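Local coordinates for long form salivary protein D7L1 (Culex quinquefasciatus, PDB 6V4C) that binds and sequesters adenine nucleotides, most tightly ATP and ADP, in the host during blood feeding, thereby inhibiting platelet aggregation and hemostasis, at residues D232-K235 with A236-Y239; L251-K254 with V255-I259. All coordinates share one frame; numbering follows the deposited sequence.

Contact 1: D232-K235 with A236-Y239; sequences DESK and ARDY
S234 and D238 meet through their side chains one helical turn apart, where the chain leaves a loop and enters helix 235-247. S234 OG donates to D238 OD2 at 2.9 Å, reaching the oxygen from above the carboxylate plane, about 35° out of it. A chi1 of 58° sets OG between the backbone N and the carbonyl carbon of S234, which brings it to the D238 carboxylate. A main-chain bond from D238 N to S234 O (3.0 Å) closes that turn, and OD2 also accepts from the backbone N of K231, so the loop just before the helix is tied to the same carboxylate.

K235 runs the other way, extended along its whole length with CG anti to the backbone N (chi1 -169°). Its chain passes obliquely along the edge of the Y239 ring, with K235 CG 3.8 Å from Y239 CE2 and in the ring plane; further out, K235 CE is 3.9 Å from the same ring carbon, so the aliphatic part of the lysine follows the ring edge. Its ammonium is held by the carbonyl oxygen of G198, while Y239 N bonds to K235 O at 3.1 Å.

The other carboxylate oxygen serves R237, which is bent at chi2 and chi3 and presents NE and NH2 side-on, both to D238 OD1, with NE at 2.9 Å. The arginine and S234 both rest on I181 of helix 179-190. The arrangement is that of a helix N-terminus with S234 at the N-cap position; its hydroxyl bonds to the D238 side chain and makes no capping bond to a backbone N-H.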
loop_
_atom_site.group_PDB
_atom_site.type_symbol
_atom_site.label_atom_id
_atom_site.label_comp_id
_atom_site.label_asym_id
_atom_site.label_seq_id
_atom_site.Cartn_x
_atom_site.Cartn_y
_atom_site.Cartn_z
ATOM N N ASP A 232 -22.806 1.716 -10.180
ATOM C CA ASP A 232 -21.546 1.102 -10.586
ATOM C C ASP A 232 -20.796 1.918 -11.633
ATOM O O ASP A 232 -19.574 1.769 -11.755
ATOM C CB ASP A 232 -21.778 -0.331 -11.070
ATOM C CG ASP A 232 -21.797 -1.333 -9.930
ATOM O OD1 ASP A 232 -22.671 -1.221 -9.044
ATOM O OD2 ASP A 232 -20.932 -2.236 -9.921
ATOM N N GLU A 233 -21.485 2.775 -12.390
ATOM C CA GLU A 233 -20.785 3.632 -13.342
ATOM C C GLU A 233 -19.899 4.650 -12.637
ATOM O O GLU A 233 -18.862 5.049 -13.179
ATOM C CB GLU A 233 -21.783 4.343 -14.258
ATOM N N SER A 234 -20.280 5.073 -11.434
ATOM C CA SER A 234 -19.555 6.080 -10.666
ATOM C C SER A 234 -19.397 5.633 -9.223
ATOM O O SER A 234 -19.599 6.413 -8.287
ATOM C CB SER A 234 -20.261 7.431 -10.740
ATOM O OG SER A 234 -21.589 7.330 -10.252
ATOM N N LYS A 235 -19.014 4.370 -9.024
ATOM C CA LYS A 235 -19.080 3.767 -7.697
ATOM C C LYS A 235 -18.123 4.446 -6.722
ATOM O O LYS A 235 -18.533 4.880 -5.639
ATOM C CB LYS A 235 -18.792 2.269 -7.787
ATOM C CG LYS A 235 -19.098 1.513 -6.506
ATOM C CD LYS A 235 -18.815 0.029 -6.659
ATOM C CE LYS A 235 -19.242 -0.741 -5.420
ATOM N NZ LYS A 235 -18.858 -2.177 -5.502
ATOM N N ALA A 236 -16.840 4.537 -7.085
ATOM C CA ALA A 236 -15.862 5.146 -6.188
ATOM C C ALA A 236 -16.213 6.599 -5.897
ATOM O O ALA A 236 -16.161 7.041 -4.743
ATOM C CB ALA A 236 -14.458 5.035 -6.783
ATOM N N ARG A 237 -16.585 7.355 -6.933
ATOM C CA ARG A 237 -16.950 8.755 -6.744
ATOM C C ARG A 237 -18.072 8.900 -5.724
ATOM O O ARG A 237 -18.017 9.770 -4.847
ATOM C CB ARG A 237 -17.357 9.371 -8.087
ATOM C CG ARG A 237 -17.408 10.902 -8.128
ATOM C CD ARG A 237 -18.740 11.466 -7.632
ATOM N NE ARG A 237 -19.891 10.797 -8.237
ATOM C CZ ARG A 237 -20.503 11.208 -9.343
ATOM N NH1 ARG A 237 -20.080 12.291 -9.976
ATOM N NH2 ARG A 237 -21.542 10.534 -9.817
ATOM N N ASP A 238 -19.095 8.047 -5.820
ATOM C CA ASP A 238 -20.253 8.179 -4.941
ATOM C C ASP A 238 -19.897 7.855 -3.494
ATOM O O ASP A 238 -20.308 8.572 -2.575
ATOM C CB ASP A 238 -21.397 7.294 -5.440
ATOM C CG ASP A 238 -21.889 7.698 -6.821
ATOM O OD1 ASP A 238 -21.750 8.887 -7.185
ATOM O OD2 ASP A 238 -22.414 6.826 -7.544
ATOM N N TYR A 239 -19.140 6.780 -3.270
ATOM C CA TYR A 239 -18.706 6.467 -1.913
ATOM C C TYR A 239 -17.741 7.524 -1.388
ATOM O O TYR A 239 -17.806 7.907 -0.214
ATOM C CB TYR A 239 -18.069 5.079 -1.870
ATOM C CG TYR A 239 -19.075 3.947 -1.852
ATOM C CD1 TYR A 239 -19.872 3.721 -0.736
ATOM C CD2 TYR A 239 -19.223 3.103 -2.945
ATOM C CE1 TYR A 239 -20.792 2.685 -0.709
ATOM C CE2 TYR A 239 -20.140 2.062 -2.926
ATOM C CZ TYR A 239 -20.922 1.861 -1.806
ATOM O OH TYR A 239 -21.835 0.832 -1.784
#

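Contact 2: L251-K254 with V255-I259; sequences LFMK and VLDYI
F252 and L256 lie side by side and point the same way from helix 249-263, with L256 CD2 3.5 Å from F252 CE2. With chi1 of L256 at -123°, away from the usual staggered positions, the second methyl, CD1, also reaches the ring, at 4.0 Å from CE2, so both branches of the leucine touch the phenylalanine. On one side of this pair L251 CD1 is 4.4 Å from V255 CG2; on the other the terminal methyl of M253, whose chain bends at chi2 and chi3, approaches D257 OD1 at 4.0 Å as the two side chains cross. The M253 sulfur sits at the edge of the F252 ring, in its plane.

The pairs L251/V255, F252/L256 and M253/D257 are four residues apart along an alpha-helix of the all-helical PBP/GOBP-type fold, and the i to i+4 backbone ladder sets their spacing. D257 N to M253 O is short at 2.7 Å, whereas Y258 N to K254 O, at 3.5 Å, is weak.

Neighbouring helices and a loop pack around this layer. Helix 235-247 packs Y240 edge-to-face on F252 and brings I243 against the F252 side chain, while Y240 also touches L256. L209 of helix 202-211 covers L251 and V255. D257 lies against M282 and V286 of helix 279-292, its OD2 bonded to a glycerol probably from the crystallisation liquor. Y258 touches A211 and M282 and meets the ring of Y277 edge-to-face.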
loop_
_atom_site.group_PDB
_atom_site.type_symbol
_atom_site.label_atom_id
_atom_site.label_comp_id
_atom_site.label_asym_id
_atom_site.label_seq_id
_atom_site.Cartn_x
_atom_site.Cartn_y
_atom_site.Cartn_z
ATOM N N LEU A 251 -12.263 17.753 8.028
ATOM C CA LEU A 251 -11.655 16.505 8.477
ATOM C C LEU A 251 -11.252 15.631 7.296
ATOM O O LEU A 251 -10.176 15.019 7.310
ATOM C CB LEU A 251 -12.611 15.757 9.403
ATOM C CG LEU A 251 -12.106 14.416 9.925
ATOM C CD1 LEU A 251 -10.772 14.592 10.636
ATOM C CD2 LEU A 251 -13.136 13.796 10.854
ATOM N N PHE A 252 -12.103 15.567 6.270
ATOM C CA PHE A 252 -11.812 14.737 5.104
ATOM C C PHE A 252 -10.496 15.145 4.454
ATOM O O PHE A 252 -9.653 14.295 4.140
ATOM C CB PHE A 252 -12.968 14.832 4.101
ATOM C CG PHE A 252 -12.845 13.890 2.933
ATOM C CD1 PHE A 252 -13.386 12.619 2.997
ATOM C CD2 PHE A 252 -12.199 14.279 1.770
ATOM C CE1 PHE A 252 -13.283 11.748 1.924
ATOM C CE2 PHE A 252 -12.094 13.415 0.696
ATOM C CZ PHE A 252 -12.638 12.146 0.772
ATOM N N MET A 253 -10.296 16.452 4.251
ATOM C CA MET A 253 -9.071 16.920 3.611
ATOM C C MET A 253 -7.858 16.744 4.511
ATOM O O MET A 253 -6.755 16.480 4.019
ATOM C CB MET A 253 -9.212 18.381 3.179
ATOM C CG MET A 253 -10.189 18.569 2.043
ATOM S SD MET A 253 -9.972 17.298 0.784
ATOM C CE MET A 253 -8.359 17.728 0.126
ATOM N N LYS A 254 -8.033 16.897 5.824
ATOM C CA LYS A 254 -6.947 16.603 6.750
ATOM C C LYS A 254 -6.486 15.156 6.610
ATOM O O LYS A 254 -5.282 14.875 6.623
ATOM C CB LYS A 254 -7.401 16.892 8.181
ATOM C CG LYS A 254 -6.331 16.668 9.236
ATOM C CD LYS A 254 -6.893 16.889 10.632
ATOM C CE LYS A 254 -5.860 16.585 11.705
ATOM N NZ LYS A 254 -6.403 16.821 13.074
ATOM N N VAL A 255 -7.433 14.226 6.463
ATOM C CA VAL A 255 -7.084 12.823 6.246
ATOM C C VAL A 255 -6.399 12.649 4.898
ATOM O O VAL A 255 -5.337 12.023 4.795
ATOM C CB VAL A 255 -8.335 11.933 6.358
ATOM C CG1 VAL A 255 -8.024 10.523 5.875
ATOM C CG2 VAL A 255 -8.844 11.909 7.786
ATOM N N LEU A 256 -6.999 13.202 3.841
ATOM C CA LEU A 256 -6.488 12.987 2.492
ATOM C C LEU A 256 -5.117 13.622 2.297
ATOM O O LEU A 256 -4.249 13.033 1.645
ATOM C CB LEU A 256 -7.481 13.527 1.465
ATOM C CG LEU A 256 -7.964 12.494 0.453
ATOM C CD1 LEU A 256 -8.681 11.356 1.156
ATOM C CD2 LEU A 256 -8.859 13.146 -0.579
ATOM N N ASP A 257 -4.907 14.828 2.836
ATOM C CA ASP A 257 -3.605 15.478 2.696
ATOM C C ASP A 257 -2.493 14.609 3.267
ATOM O O ASP A 257 -1.421 14.486 2.666
ATOM C CB ASP A 257 -3.605 16.843 3.385
ATOM C CG ASP A 257 -4.403 17.885 2.627
ATOM O OD1 ASP A 257 -4.591 17.731 1.402
ATOM O OD2 ASP A 257 -4.839 18.866 3.263
ATOM N N TYR A 258 -2.731 13.994 4.427
ATOM C CA TYR A 258 -1.696 13.169 5.038
ATOM C C TYR A 258 -1.501 11.868 4.271
ATOM O O TYR A 258 -0.365 11.414 4.092
ATOM C CB TYR A 258 -2.037 12.910 6.502
ATOM C CG TYR A 258 -0.892 12.368 7.318
ATOM C CD1 TYR A 258 0.398 12.862 7.160
ATOM C CD2 TYR A 258 -1.102 11.376 8.264
ATOM C CE1 TYR A 258 1.446 12.370 7.914
ATOM C CE2 TYR A 258 -0.063 10.880 9.024
ATOM C CZ TYR A 258 1.209 11.379 8.847
ATOM O OH TYR A 258 2.241 10.881 9.606
ATOM N N ILE A 259 -2.593 11.257 3.798
ATOM C CA ILE A 259 -2.470 10.122 2.885
ATOM C C ILE A 259 -1.608 10.494 1.685
ATOM O O ILE A 259 -0.701 9.748 1.296
ATOM C CB ILE A 259 -3.859 9.618 2.449
ATOM C CG1 ILE A 259 -4.574 8.920 3.609
ATOM C CG2 ILE A 259 -3.728 8.686 1.253
ATOM C CD1 ILE A 259 -6.036 8.594 3.329
#

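Overall arrangement
The two contacts sit on helices that follow each other in the chain, 235-247 and 249-263, with centres 20 Å apart and no direct touch. Both are partly buried, but their chemistry differs with position. Contact 1, centred about 21 Å from the centre of the chain, joins a hydroxyl, a carboxylate and a guanidinium at a helix start. Contact 2, at about 17 Å, lies within a helix and brings together mostly apolar side chains; four of its eight touching residues are buried, against two of six in contact 1. Helix 235-247 links them: its first turn and the loop before it form contact 1, and later residues of the same helix cover one side of contact 2.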